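Local coordinates for conserved protein (Methanosarcina mazei, PDB 2NR4) that binds flavin mononucleotide in a fold probably of the FMN-binding split-barrel type, but is of unknown function, at residues 24-29 and 120-125; 69-74 and 125-130; 161-166 and 205-210. All blocks are in the same frame, centred on the assembly; numbering follows the deposited sequence.

All three contacts are held by apolar side chains, with no hydrogen bond between the segments of any pair. Contact 1 is buried and packs F24 and I26, from the loop before strand 29-37, against strand 118-130. Contact 2 lies farther out, where the same strand passes helix 65-73. In contacts 2 and 3 alike a single methyl rests on a helix carbonyl as well as on apolar side chains; peculiar to contact 2 are a lysine methylene and the partly exposed setting. Contacts 1 and 2 share I125 and touch, C124 N probably hydrogen-bonding to K74 O at 2.9 Å. Contact 3, on the opposite side of the chain's centre, joins two C-terminal helices in a buried interface. Contacts 1 and 3 also adjoin the second subunit.

Contact 1 (24-29 and 120-125); sequences FGIREG and VVFECI
The base of the F24 side chain meets V120: CB of F24 sits 3.5 Å from CG2 of V120, while the phenyl ring swings off away from the strand. The ring carbon CG of F24 is 4.0 Å from that same methyl, which approaches the ring obliquely. V120 CG2 thus forms a single bump in the hollow between the root of F24 and the side chain of I26, whose CG1 lies 4.4 Å away from it. The first torsion of V120 (chi1 -177°) leaves CG1 anti to the backbone N and turns CG2 anti to the carbonyl carbon, toward this hollow. The second bump is F122. Its ring reaches out so that CZ comes to 4.2 Å from CG1 of I26, which lies at the ring edge, near the ring plane. Meanwhile V120 CG1 lies 3.4 Å above one face of the F122 ring, offset toward the rim. L21 touches both I26 and V120. I26 also touches I49 and M51 of strand 43-51 and S78 of strand 75-79, a loop residue packed among strands of the six-stranded antiparallel barrel, consistent with the FMN-binding split-barrel fold.

Contact 2 (69-74 and 125-130); sequences NVLKEK and INLRNT
The last turn of helix 65-73, a helix that carries the FMN-binding residue T66 near its start, packs here against strand 118-130 through one leucine, L127. Its methyl CD2 does all the close touching. L127 CD2 lies 4.0 Å from the carbonyl O of V70. From K74 CG the same L127 CD2 is 4.1 Å away, and from V70 CG1 it is 4.2 Å. The methyl is therefore set among the helix backbone, a valine branch and the aliphatic root of a lysine. The CB of L127 points at the helix, and chi1 (-79°, CG anti to the carbonyl carbon) with chi2 (60°) place CD2 against it; the side chain of K74 crosses that of L127 at about a right angle. This part of the strand follows a corner at N126, within the long strand 118-130 of the FMN-binding barrel, and strand 133-145 continues the sheet alongside: L71 and N129 both touch L134 there. K74 is the residue at which the chain leaves the helix, with positive phi. Its side chain bends at chi2 (92°) and doubles back, bringing NZ into weak hydrogen bonds with the carbonyl oxygens of L71 and K72. At the corner, R128 NH1 donates to N126 O at 2.9 Å, tilted from the carbonyl plane, and also makes a salt bridge with D137, which receives N126 ND2 too.

Contact 3 (161-166 and 205-210); sequences NAVLEA and KLIYEA
I207 reaches from helix 198-210 to A166 and V163 on helix 158-176. Helices 158-176, 179-195 and 198-210 pack as a C-terminal helical bundle in this FMN-binding protein, and I207 joins the first and third. The tight part is small and carried by one methyl. CD1 of I207 comes to 3.8 Å from CB of A166. The same CD1 lies 4.0 Å from the carbonyl O of V163, so it rests against the backbone of the helix as well as on its alanine. The side chain of A166 is no more than CB, and the CA atoms of A166 and I207 are 7.8 Å apart. The isoleucine's CG1 stands anti to its own carbonyl carbon (chi1 -70°), and the chain is then extended at chi2 (164°), which carries CD1 straight out toward helix 158-176. The side chain of V163 is the looser part: its CG1 is 4.4 Å from CD1 of I207, and its CB points neither at the other segment nor away from it. V163 instead spreads onto V88 of helix 84-92 and onto E200 and A203, one to two turns earlier in helix 198-210, while I207 leans further on T167 and A170. Farther round helix 198-210 the surroundings change. K205, Y208 and E209 are exposed and make no contact with 161-166, although Y208 packs on R186 and E189 of helix 179-195. Away from I207, helix 158-176 meets the second subunit, where L164 packs on N161 of that chain. There too, OE2 of E165 forms a salt bridge with NE of R158 of the second subunit.

Contact 1 (24-29 and 120-125)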
ATOM      1  N   PHE A  24     -10.990   8.320  -6.872  1.00 27.17           N
ATOM      2  CA  PHE A  24     -11.689   7.103  -6.387  1.00 26.92           C
ATOM      3  C   PHE A  24     -10.768   5.883  -6.401  1.00 26.34           C
ATOM      4  O   PHE A  24     -11.229   4.757  -6.321  1.00 25.58           O
ATOM      5  CB  PHE A  24     -12.944   6.850  -7.231  1.00 27.35           C
ATOM      6  CG  PHE A  24     -13.927   8.005  -7.181  1.00 28.63           C
ATOM      7  CD1 PHE A  24     -14.840   8.099  -6.149  1.00 28.95           C
ATOM      8  CD2 PHE A  24     -13.858   9.026  -8.124  1.00 31.17           C
ATOM      9  CE1 PHE A  24     -15.711   9.178  -6.076  1.00 30.56           C
ATOM     10  CE2 PHE A  24     -14.724  10.099  -8.068  1.00 31.01           C
ATOM     11  CZ  PHE A  24     -15.658  10.168  -7.040  1.00 29.48           C
ATOM     12  N   GLY A  25      -9.461   6.133  -6.491  1.00 25.95           N
ATOM     13  CA  GLY A  25      -8.477   5.071  -6.328  1.00 24.90           C
ATOM     14  C   GLY A  25      -8.118   4.362  -7.606  1.00 24.81           C
ATOM     15  O   GLY A  25      -7.389   3.387  -7.553  1.00 24.27           O
ATOM     16  N   ILE A  26      -8.577   4.846  -8.763  1.00 24.50           N
ATOM     17  CA  ILE A  26      -8.190   4.259 -10.052  1.00 26.46           C
ATOM     18  C   ILE A  26      -7.047   5.079 -10.647  1.00 27.51           C
ATOM     19  O   ILE A  26      -7.277   6.088 -11.319  1.00 27.61           O
ATOM     20  CB  ILE A  26      -9.381   4.143 -11.052  1.00 27.15           C
ATOM     21  CG1 ILE A  26     -10.625   3.589 -10.342  1.00 28.94           C
ATOM     22  CG2 ILE A  26      -9.002   3.305 -12.314  1.00 29.11           C
ATOM     23  CD1 ILE A  26     -10.401   2.274  -9.676  1.00 30.81           C
ATOM     24  N   ARG A  27      -5.824   4.616 -10.396  1.00 28.19           N
ATOM     25  CA  ARG A  27      -4.595   5.384 -10.640  1.00 28.53           C
ATOM     26  C   ARG A  27      -3.789   4.740 -11.733  1.00 28.01           C
ATOM     27  O   ARG A  27      -4.059   3.601 -12.155  1.00 27.27           O
ATOM     28  CB  ARG A  27      -3.698   5.387  -9.406  1.00 28.28           C
ATOM     29  CG  ARG A  27      -4.364   5.511  -8.074  1.00 33.82           C
ATOM     30  CD  ARG A  27      -4.498   6.905  -7.680  1.00 35.67           C
ATOM     31  NE  ARG A  27      -3.181   7.554  -7.633  1.00 40.76           N
ATOM     32  CZ  ARG A  27      -2.458   7.725  -6.532  1.00 42.97           C
ATOM     33  NH1 ARG A  27      -2.907   7.283  -5.358  1.00 43.21           N
ATOM     34  NH2 ARG A  27      -1.278   8.351  -6.614  1.00 43.29           N
ATOM     35  N   GLU A  28      -2.728   5.448 -12.159  1.00 27.68           N
ATOM     36  CA  GLU A  28      -1.846   4.908 -13.159  1.00 27.51           C
ATOM     37  C   GLU A  28      -1.249   3.557 -12.711  1.00 25.88           C
ATOM     38  O   GLU A  28      -0.938   3.392 -11.537  1.00 26.55           O
ATOM     39  CB  GLU A  28      -0.733   5.922 -13.447  1.00 28.67           C
ATOM     40  CG  GLU A  28       0.007   5.621 -14.728  1.00 34.51           C
ATOM     41  CD  GLU A  28       1.343   6.394 -14.812  1.00 37.67           C
ATOM     42  OE1 GLU A  28       1.583   7.322 -13.998  1.00 37.81           O
ATOM     43  OE2 GLU A  28       2.144   6.045 -15.694  1.00 41.22           O
ATOM     44  N   GLY A  29      -1.085   2.618 -13.646  1.00 23.55           N
ATOM     45  CA  GLY A  29      -0.539   1.279 -13.335  1.00 23.28           C
ATOM     46  C   GLY A  29      -1.693   0.345 -13.021  1.00 23.57           C
ATOM     47  O   GLY A  29      -2.795   0.545 -13.546  1.00 24.00           O
ATOM     48  N   VAL A 120     -16.506   2.849  -7.878  1.00 20.89           N
ATOM     49  CA  VAL A 120     -16.876   3.357  -9.204  1.00 21.47           C
ATOM     50  C   VAL A 120     -17.633   2.241  -9.894  1.00 22.21           C
ATOM     51  O   VAL A 120     -17.127   1.113  -9.994  1.00 21.23           O
ATOM     52  CB  VAL A 120     -15.645   3.749 -10.076  1.00 21.09           C
ATOM     53  CG1 VAL A 120     -16.106   4.348 -11.436  1.00 24.36           C
ATOM     54  CG2 VAL A 120     -14.720   4.744  -9.316  1.00 22.59           C
ATOM     55  N   VAL A 121     -18.840   2.533 -10.367  1.00 22.73           N
ATOM     56  CA  VAL A 121     -19.549   1.582 -11.207  1.00 23.40           C
ATOM     57  C   VAL A 121     -19.152   1.808 -12.676  1.00 23.15           C
ATOM     58  O   VAL A 121     -19.286   2.920 -13.212  1.00 25.08           O
ATOM     59  CB  VAL A 121     -21.118   1.687 -11.025  1.00 22.42           C
ATOM     60  CG1 VAL A 121     -21.783   0.623 -11.894  1.00 24.26           C
ATOM     61  CG2 VAL A 121     -21.482   1.513  -9.572  1.00 25.31           C
ATOM     62  N   PHE A 122     -18.707   0.749 -13.338  1.00 21.70           N
ATOM     63  CA  PHE A 122     -18.311   0.845 -14.757  1.00 23.51           C
ATOM     64  C   PHE A 122     -19.178  -0.027 -15.658  1.00 23.65           C
ATOM     65  O   PHE A 122     -19.475  -1.172 -15.302  1.00 24.73           O
ATOM     66  CB  PHE A 122     -16.898   0.317 -14.959  1.00 22.84           C
ATOM     67  CG  PHE A 122     -15.814   1.090 -14.236  1.00 22.11           C
ATOM     68  CD1 PHE A 122     -15.245   2.236 -14.817  1.00 23.61           C
ATOM     69  CD2 PHE A 122     -15.287   0.596 -13.040  1.00 22.33           C
ATOM     70  CE1 PHE A 122     -14.167   2.900 -14.177  1.00 22.68           C
ATOM     71  CE2 PHE A 122     -14.258   1.263 -12.389  1.00 21.50           C
ATOM     72  CZ  PHE A 122     -13.692   2.424 -12.978  1.00 23.63           C
ATOM     73  N   GLU A 123     -19.494   0.486 -16.847  1.00 24.09           N
ATOM     74  CA  GLU A 123     -19.921  -0.337 -17.971  1.00 25.87           C
ATOM     75  C   GLU A 123     -18.653  -0.937 -18.603  1.00 24.76           C
ATOM     76  O   GLU A 123     -17.694  -0.232 -18.877  1.00 25.64           O
ATOM     77  CB  GLU A 123     -20.669   0.503 -19.039  1.00 25.25           C
ATOM     78  CG  GLU A 123     -20.963  -0.336 -20.300  1.00 26.74           C
ATOM     79  CD  GLU A 123     -21.911   0.363 -21.275  1.00 30.22           C
ATOM     80  OE1 GLU A 123     -22.317   1.516 -20.975  1.00 32.89           O
ATOM     81  OE2 GLU A 123     -22.230  -0.267 -22.322  1.00 34.98           O
ATOM     82  N   CYS A 124     -18.652  -2.247 -18.785  1.00 24.02           N
ATOM     83  CA  CYS A 124     -17.597  -2.977 -19.477  1.00 25.14           C
ATOM     84  C   CYS A 124     -17.885  -3.005 -20.964  1.00 25.84           C
ATOM     85  O   CYS A 124     -18.996  -3.410 -21.403  1.00 26.25           O
ATOM     86  CB  CYS A 124     -17.564  -4.417 -18.990  1.00 25.47           C
ATOM     87  SG  CYS A 124     -17.283  -4.566 -17.210  1.00 26.88           S
ATOM     88  N   ILE A 125     -16.887  -2.622 -21.743  1.00 24.37           N
ATOM     89  CA  ILE A 125     -17.064  -2.494 -23.190  1.00 25.51           C
ATOM     90  C   ILE A 125     -15.941  -3.169 -23.932  1.00 26.00           C
ATOM     91  O   ILE A 125     -14.884  -3.520 -23.324  1.00 25.03           O
ATOM     92  CB  ILE A 125     -17.123  -1.022 -23.608  1.00 25.10           C
ATOM     93  CG1 ILE A 125     -15.757  -0.318 -23.390  1.00 26.41           C
ATOM     94  CG2 ILE A 125     -18.194  -0.288 -22.825  1.00 25.16           C
ATOM     95  CD1 ILE A 125     -15.658   1.132 -23.917  1.00 25.93           C
TER

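Contact 2 (69-74 and 125-130)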
ATOM      1  N   ASN A  69     -20.190 -12.871 -14.728  1.00 25.79           N
ATOM      2  CA  ASN A  69     -21.081 -11.733 -14.539  1.00 26.37           C
ATOM      3  C   ASN A  69     -20.810 -10.614 -15.558  1.00 25.72           C
ATOM      4  O   ASN A  69     -21.742  -9.967 -16.044  1.00 26.19           O
ATOM      5  CB  ASN A  69     -21.005 -11.183 -13.115  1.00 25.40           C
ATOM      6  CG  ASN A  69     -21.596 -12.114 -12.069  1.00 26.51           C
ATOM      7  OD1 ASN A  69     -22.408 -12.984 -12.382  1.00 30.62           O
ATOM      8  ND2 ASN A  69     -21.207 -11.922 -10.811  1.00 23.80           N
ATOM      9  N   VAL A  70     -19.536 -10.400 -15.880  1.00 24.95           N
ATOM     10  CA  VAL A  70     -19.188  -9.408 -16.891  1.00 25.22           C
ATOM     11  C   VAL A  70     -19.701  -9.791 -18.281  1.00 26.49           C
ATOM     12  O   VAL A  70     -20.306  -8.982 -18.994  1.00 26.46           O
ATOM     13  CB  VAL A  70     -17.695  -9.140 -16.887  1.00 25.14           C
ATOM     14  CG1 VAL A  70     -17.297  -8.341 -18.129  1.00 24.53           C
ATOM     15  CG2 VAL A  70     -17.332  -8.360 -15.579  1.00 22.16           C
ATOM     16  N   LEU A  71     -19.485 -11.036 -18.636  1.00 27.93           N
ATOM     17  CA  LEU A  71     -20.030 -11.594 -19.855  1.00 31.84           C
ATOM     18  C   LEU A  71     -21.543 -11.362 -19.989  1.00 32.67           C
ATOM     19  O   LEU A  71     -21.978 -10.841 -21.004  1.00 34.44           O
ATOM     20  CB  LEU A  71     -19.707 -13.087 -19.908  1.00 31.64           C
ATOM     21  CG  LEU A  71     -18.606 -13.568 -20.839  1.00 36.43           C
ATOM     22  CD1 LEU A  71     -17.285 -12.854 -20.638  1.00 40.97           C
ATOM     23  CD2 LEU A  71     -18.438 -15.064 -20.620  1.00 39.03           C
ATOM     24  N   LYS A  72     -22.325 -11.712 -18.968  1.00 34.04           N
ATOM     25  CA  LYS A  72     -23.772 -11.532 -19.012  1.00 34.17           C
ATOM     26  C   LYS A  72     -24.252 -10.092 -18.866  1.00 33.87           C
ATOM     27  O   LYS A  72     -25.138  -9.660 -19.605  1.00 34.86           O
ATOM     28  CB  LYS A  72     -24.465 -12.337 -17.928  1.00 34.50           C
ATOM     29  CG  LYS A  72     -26.001 -12.192 -18.007  1.00 38.32           C
ATOM     30  CD  LYS A  72     -26.682 -12.574 -16.710  1.00 43.50           C
ATOM     31  CE  LYS A  72     -28.062 -13.133 -16.996  1.00 45.77           C
ATOM     32  NZ  LYS A  72     -28.581 -13.835 -15.795  1.00 48.28           N
ATOM     33  N   GLU A  73     -23.696  -9.377 -17.886  1.00 31.07           N
ATOM     34  CA  GLU A  73     -24.236  -8.096 -17.461  1.00 29.69           C
ATOM     35  C   GLU A  73     -23.481  -6.887 -17.964  1.00 28.33           C
ATOM     36  O   GLU A  73     -24.026  -5.781 -17.975  1.00 28.08           O
ATOM     37  CB  GLU A  73     -24.337  -8.059 -15.938  1.00 29.86           C
ATOM     38  CG  GLU A  73     -25.326  -9.112 -15.427  1.00 32.73           C
ATOM     39  CD  GLU A  73     -25.384  -9.209 -13.926  1.00 34.82           C
ATOM     40  OE1 GLU A  73     -24.709  -8.415 -13.223  1.00 34.28           O
ATOM     41  OE2 GLU A  73     -26.121 -10.098 -13.439  1.00 36.32           O
ATOM     42  N   LYS A  74     -22.221  -7.089 -18.343  1.00 27.34           N
ATOM     43  CA  LYS A  74     -21.313  -5.996 -18.817  1.00 28.00           C
ATOM     44  C   LYS A  74     -21.225  -4.785 -17.885  1.00 26.16           C
ATOM     45  O   LYS A  74     -21.206  -3.595 -18.310  1.00 25.28           O
ATOM     46  CB  LYS A  74     -21.609  -5.586 -20.263  1.00 28.85           C
ATOM     47  CG  LYS A  74     -21.417  -6.730 -21.274  1.00 32.12           C
ATOM     48  CD  LYS A  74     -22.759  -7.441 -21.437  1.00 38.98           C
ATOM     49  CE  LYS A  74     -22.833  -8.254 -22.712  1.00 40.76           C
ATOM     50  NZ  LYS A  74     -24.093  -9.071 -22.684  1.00 45.19           N
ATOM     51  N   ILE A 125     -16.887  -2.622 -21.743  1.00 24.37           N
ATOM     52  CA  ILE A 125     -17.064  -2.494 -23.190  1.00 25.51           C
ATOM     53  C   ILE A 125     -15.941  -3.169 -23.932  1.00 26.00           C
ATOM     54  O   ILE A 125     -14.884  -3.520 -23.324  1.00 25.03           O
ATOM     55  CB  ILE A 125     -17.123  -1.022 -23.608  1.00 25.10           C
ATOM     56  CG1 ILE A 125     -15.757  -0.318 -23.390  1.00 26.41           C
ATOM     57  CG2 ILE A 125     -18.194  -0.288 -22.825  1.00 25.16           C
ATOM     58  CD1 ILE A 125     -15.658   1.132 -23.917  1.00 25.93           C
ATOM     59  N   ASN A 126     -16.124  -3.360 -25.245  1.00 25.47           N
ATOM     60  CA  ASN A 126     -15.093  -3.986 -26.085  1.00 26.68           C
ATOM     61  C   ASN A 126     -14.561  -5.312 -25.517  1.00 27.45           C
ATOM     62  O   ASN A 126     -13.356  -5.598 -25.569  1.00 27.02           O
ATOM     63  CB  ASN A 126     -13.927  -3.023 -26.321  1.00 27.56           C
ATOM     64  CG  ASN A 126     -14.358  -1.730 -26.950  1.00 28.84           C
ATOM     65  OD1 ASN A 126     -15.310  -1.720 -27.731  1.00 29.23           O
ATOM     66  ND2 ASN A 126     -13.672  -0.629 -26.623  1.00 26.07           N
ATOM     67  N   LEU A 127     -15.458  -6.126 -24.985  1.00 27.87           N
ATOM     68  CA  LEU A 127     -15.053  -7.450 -24.500  1.00 29.20           C
ATOM     69  C   LEU A 127     -14.336  -8.204 -25.599  1.00 30.74           C
ATOM     70  O   LEU A 127     -14.850  -8.314 -26.709  1.00 30.22           O
ATOM     71  CB  LEU A 127     -16.288  -8.214 -24.017  1.00 29.20           C
ATOM     72  CG  LEU A 127     -16.807  -7.826 -22.628  1.00 28.59           C
ATOM     73  CD1 LEU A 127     -17.227  -6.355 -22.505  1.00 29.00           C
ATOM     74  CD2 LEU A 127     -17.998  -8.751 -22.240  1.00 29.78           C
ATOM     75  N   ARG A 128     -13.151  -8.733 -25.310  1.00 31.26           N
ATOM     76  CA  ARG A 128     -12.379  -9.455 -26.323  1.00 34.03           C
ATOM     77  C   ARG A 128     -11.561 -10.509 -25.608  1.00 35.80           C
ATOM     78  O   ARG A 128     -10.996 -10.244 -24.539  1.00 34.26           O
ATOM     79  CB  ARG A 128     -11.443  -8.511 -27.088  1.00 33.55           C
ATOM     80  CG  ARG A 128     -10.541  -7.652 -26.174  1.00 34.22           C
ATOM     81  CD  ARG A 128      -9.971  -6.450 -26.884  1.00 35.61           C
ATOM     82  NE  ARG A 128      -9.140  -5.593 -26.037  1.00 35.39           N
ATOM     83  CZ  ARG A 128      -9.562  -4.537 -25.340  1.00 36.76           C
ATOM     84  NH1 ARG A 128     -10.837  -4.204 -25.308  1.00 36.53           N
ATOM     85  NH2 ARG A 128      -8.695  -3.825 -24.640  1.00 38.23           N
ATOM     86  N   ASN A 129     -11.509 -11.705 -26.182  1.00 38.37           N
ATOM     87  CA  ASN A 129     -10.645 -12.742 -25.634  1.00 41.36           C
ATOM     88  C   ASN A 129      -9.219 -12.524 -26.077  1.00 43.74           C
ATOM     89  O   ASN A 129      -8.945 -12.258 -27.263  1.00 44.81           O
ATOM     90  CB  ASN A 129     -11.106 -14.116 -26.073  1.00 41.42           C
ATOM     91  CG  ASN A 129     -12.486 -14.449 -25.585  1.00 42.54           C
ATOM     92  OD1 ASN A 129     -13.255 -15.081 -26.302  1.00 45.76           O
ATOM     93  ND2 ASN A 129     -12.819 -14.032 -24.364  1.00 40.86           N
ATOM     94  N   THR A 130      -8.308 -12.586 -25.122  1.00 45.92           N
ATOM     95  CA  THR A 130      -6.896 -12.775 -25.433  1.00 48.60           C
ATOM     96  C   THR A 130      -6.286 -13.770 -24.472  1.00 49.25           C
ATOM     97  O   THR A 130      -6.364 -13.594 -23.245  1.00 50.02           O
ATOM     98  CB  THR A 130      -6.038 -11.464 -25.470  1.00 49.12           C
ATOM     99  OG1 THR A 130      -4.880 -11.632 -24.638  1.00 50.99           O
ATOM    100  CG2 THR A 130      -6.819 -10.241 -25.009  1.00 49.50           C
TER

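Contact 3 (161-166 and 205-210)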
ATOM      1  N   ASN A 161       1.193  -5.562   2.530  1.00 19.52           N
ATOM      2  CA  ASN A 161       1.685  -5.918   1.207  1.00 19.41           C
ATOM      3  C   ASN A 161       1.974  -7.416   1.097  1.00 19.91           C
ATOM      4  O   ASN A 161       1.750  -8.023   0.053  1.00 19.39           O
ATOM      5  CB  ASN A 161       2.946  -5.100   0.897  1.00 19.62           C
ATOM      6  CG  ASN A 161       2.680  -3.607   0.857  1.00 19.01           C
ATOM      7  OD1 ASN A 161       1.539  -3.133   0.902  1.00 17.37           O
ATOM      8  ND2 ASN A 161       3.771  -2.829   0.786  1.00 17.71           N
ATOM      9  N   ALA A 162       2.459  -8.013   2.191  1.00 19.24           N
ATOM     10  CA  ALA A 162       2.752  -9.451   2.230  1.00 20.11           C
ATOM     11  C   ALA A 162       1.503 -10.295   2.143  1.00 20.70           C
ATOM     12  O   ALA A 162       1.510 -11.379   1.497  1.00 20.87           O
ATOM     13  CB  ALA A 162       3.515  -9.800   3.466  1.00 20.63           C
ATOM     14  N   VAL A 163       0.430  -9.804   2.745  1.00 19.50           N
ATOM     15  CA  VAL A 163      -0.883 -10.469   2.641  1.00 21.13           C
ATOM     16  C   VAL A 163      -1.362 -10.487   1.190  1.00 20.81           C
ATOM     17  O   VAL A 163      -1.796 -11.531   0.712  1.00 20.67           O
ATOM     18  CB  VAL A 163      -1.973  -9.788   3.521  1.00 21.17           C
ATOM     19  CG1 VAL A 163      -3.400 -10.389   3.199  1.00 22.20           C
ATOM     20  CG2 VAL A 163      -1.631  -9.985   5.006  1.00 22.68           C
ATOM     21  N   LEU A 164      -1.220  -9.360   0.482  1.00 20.04           N
ATOM     22  CA  LEU A 164      -1.583  -9.257  -0.926  1.00 21.45           C
ATOM     23  C   LEU A 164      -0.806 -10.296  -1.762  1.00 21.80           C
ATOM     24  O   LEU A 164      -1.384 -11.012  -2.600  1.00 21.32           O
ATOM     25  CB  LEU A 164      -1.230  -7.858  -1.424  1.00 22.29           C
ATOM     26  CG  LEU A 164      -2.211  -7.132  -2.303  1.00 27.90           C
ATOM     27  CD1 LEU A 164      -3.576  -7.095  -1.551  1.00 29.61           C
ATOM     28  CD2 LEU A 164      -1.682  -5.668  -2.570  1.00 24.79           C
ATOM     29  N   GLU A 165       0.516 -10.340  -1.577  1.00 21.29           N
ATOM     30  CA  GLU A 165       1.346 -11.288  -2.298  1.00 21.15           C
ATOM     31  C   GLU A 165       0.956 -12.710  -1.947  1.00 21.25           C
ATOM     32  O   GLU A 165       0.793 -13.549  -2.866  1.00 22.98           O
ATOM     33  CB  GLU A 165       2.850 -11.050  -2.017  1.00 20.48           C
ATOM     34  CG  GLU A 165       3.353  -9.700  -2.539  1.00 23.19           C
ATOM     35  CD  GLU A 165       3.152  -9.508  -4.040  1.00 28.00           C
ATOM     36  OE1 GLU A 165       3.461 -10.434  -4.806  1.00 28.39           O
ATOM     37  OE2 GLU A 165       2.638  -8.450  -4.459  1.00 26.13           O
ATOM     38  N   ALA A 166       0.771 -12.988  -0.662  1.00 20.85           N
ATOM     39  CA  ALA A 166       0.421 -14.356  -0.214  1.00 22.30           C
ATOM     40  C   ALA A 166      -0.872 -14.833  -0.853  1.00 23.89           C
ATOM     41  O   ALA A 166      -1.010 -16.031  -1.169  1.00 24.31           O
ATOM     42  CB  ALA A 166       0.321 -14.428   1.319  1.00 23.65           C
ATOM     43  N   LYS A 205      -4.025 -16.064   8.687  1.00 31.40           N
ATOM     44  CA  LYS A 205      -4.694 -17.254   9.225  1.00 33.45           C
ATOM     45  C   LYS A 205      -5.798 -17.729   8.275  1.00 32.64           C
ATOM     46  O   LYS A 205      -5.956 -18.936   8.036  1.00 32.46           O
ATOM     47  CB  LYS A 205      -5.273 -16.956  10.607  1.00 33.52           C
ATOM     48  CG  LYS A 205      -4.965 -18.025  11.693  1.00 38.92           C
ATOM     49  CD  LYS A 205      -5.423 -17.554  13.092  1.00 37.59           C
ATOM     50  CE  LYS A 205      -4.415 -17.925  14.204  1.00 45.09           C
ATOM     51  NZ  LYS A 205      -4.788 -19.078  15.112  1.00 44.99           N
ATOM     52  N   LEU A 206      -6.543 -16.783   7.700  1.00 31.28           N
ATOM     53  CA  LEU A 206      -7.565 -17.140   6.727  1.00 31.38           C
ATOM     54  C   LEU A 206      -7.018 -17.783   5.462  1.00 31.34           C
ATOM     55  O   LEU A 206      -7.675 -18.671   4.877  1.00 31.37           O
ATOM     56  CB  LEU A 206      -8.472 -15.950   6.398  1.00 31.16           C
ATOM     57  CG  LEU A 206      -9.352 -15.381   7.524  1.00 31.72           C
ATOM     58  CD1 LEU A 206     -10.204 -14.275   6.924  1.00 30.17           C
ATOM     59  CD2 LEU A 206     -10.270 -16.444   8.170  1.00 33.44           C
ATOM     60  N   ILE A 207      -5.848 -17.331   5.004  1.00 30.77           N
ATOM     61  CA  ILE A 207      -5.187 -17.947   3.838  1.00 31.04           C
ATOM     62  C   ILE A 207      -4.837 -19.421   4.099  1.00 33.83           C
ATOM     63  O   ILE A 207      -5.086 -20.292   3.239  1.00 33.03           O
ATOM     64  CB  ILE A 207      -3.921 -17.151   3.350  1.00 31.27           C
ATOM     65  CG1 ILE A 207      -4.355 -15.820   2.721  1.00 29.70           C
ATOM     66  CG2 ILE A 207      -3.184 -17.930   2.288  1.00 30.65           C
ATOM     67  CD1 ILE A 207      -3.255 -14.748   2.546  1.00 29.65           C
ATOM     68  N   TYR A 208      -4.260 -19.663   5.277  1.00 35.58           N
ATOM     69  CA  TYR A 208      -3.892 -20.998   5.749  1.00 38.83           C
ATOM     70  C   TYR A 208      -5.105 -21.931   5.834  1.00 40.20           C
ATOM     71  O   TYR A 208      -5.090 -23.019   5.231  1.00 40.28           O
ATOM     72  CB  TYR A 208      -3.160 -20.884   7.087  1.00 39.83           C
ATOM     73  CG  TYR A 208      -1.694 -20.587   6.932  1.00 41.84           C
ATOM     74  CD1 TYR A 208      -1.249 -19.422   6.320  1.00 43.75           C
ATOM     75  CD2 TYR A 208      -0.741 -21.470   7.412  1.00 46.62           C
ATOM     76  CE1 TYR A 208       0.097 -19.149   6.183  1.00 44.37           C
ATOM     77  CE2 TYR A 208       0.626 -21.201   7.278  1.00 46.95           C
ATOM     78  CZ  TYR A 208       1.035 -20.039   6.654  1.00 44.53           C
ATOM     79  OH  TYR A 208       2.391 -19.775   6.508  1.00 44.72           O
ATOM     80  N   GLU A 209      -6.148 -21.492   6.554  1.00 41.18           N
ATOM     81  CA  GLU A 209      -7.439 -22.198   6.602  1.00 42.61           C
ATOM     82  C   GLU A 209      -8.002 -22.505   5.208  1.00 42.82           C
ATOM     83  O   GLU A 209      -8.502 -23.603   4.977  1.00 42.92           O
ATOM     84  CB  GLU A 209      -8.478 -21.422   7.408  1.00 42.41           C
ATOM     85  CG  GLU A 209      -8.161 -21.245   8.877  1.00 43.19           C
ATOM     86  CD  GLU A 209      -9.135 -20.295   9.587  1.00 44.16           C
ATOM     87  OE1 GLU A 209     -10.234 -20.001   9.046  1.00 46.71           O
ATOM     88  OE2 GLU A 209      -8.787 -19.830  10.696  1.00 48.50           O
ATOM     89  N   ALA A 210      -7.927 -21.547   4.286  1.00 42.33           N
ATOM     90  CA  ALA A 210      -8.416 -21.755   2.923  1.00 42.45           C
ATOM     91  C   ALA A 210      -7.623 -22.838   2.196  1.00 43.01           C
ATOM     92  O   ALA A 210      -8.165 -23.534   1.329  1.00 42.91           O
ATOM     93  CB  ALA A 210      -8.374 -20.458   2.120  1.00 42.48           C
TER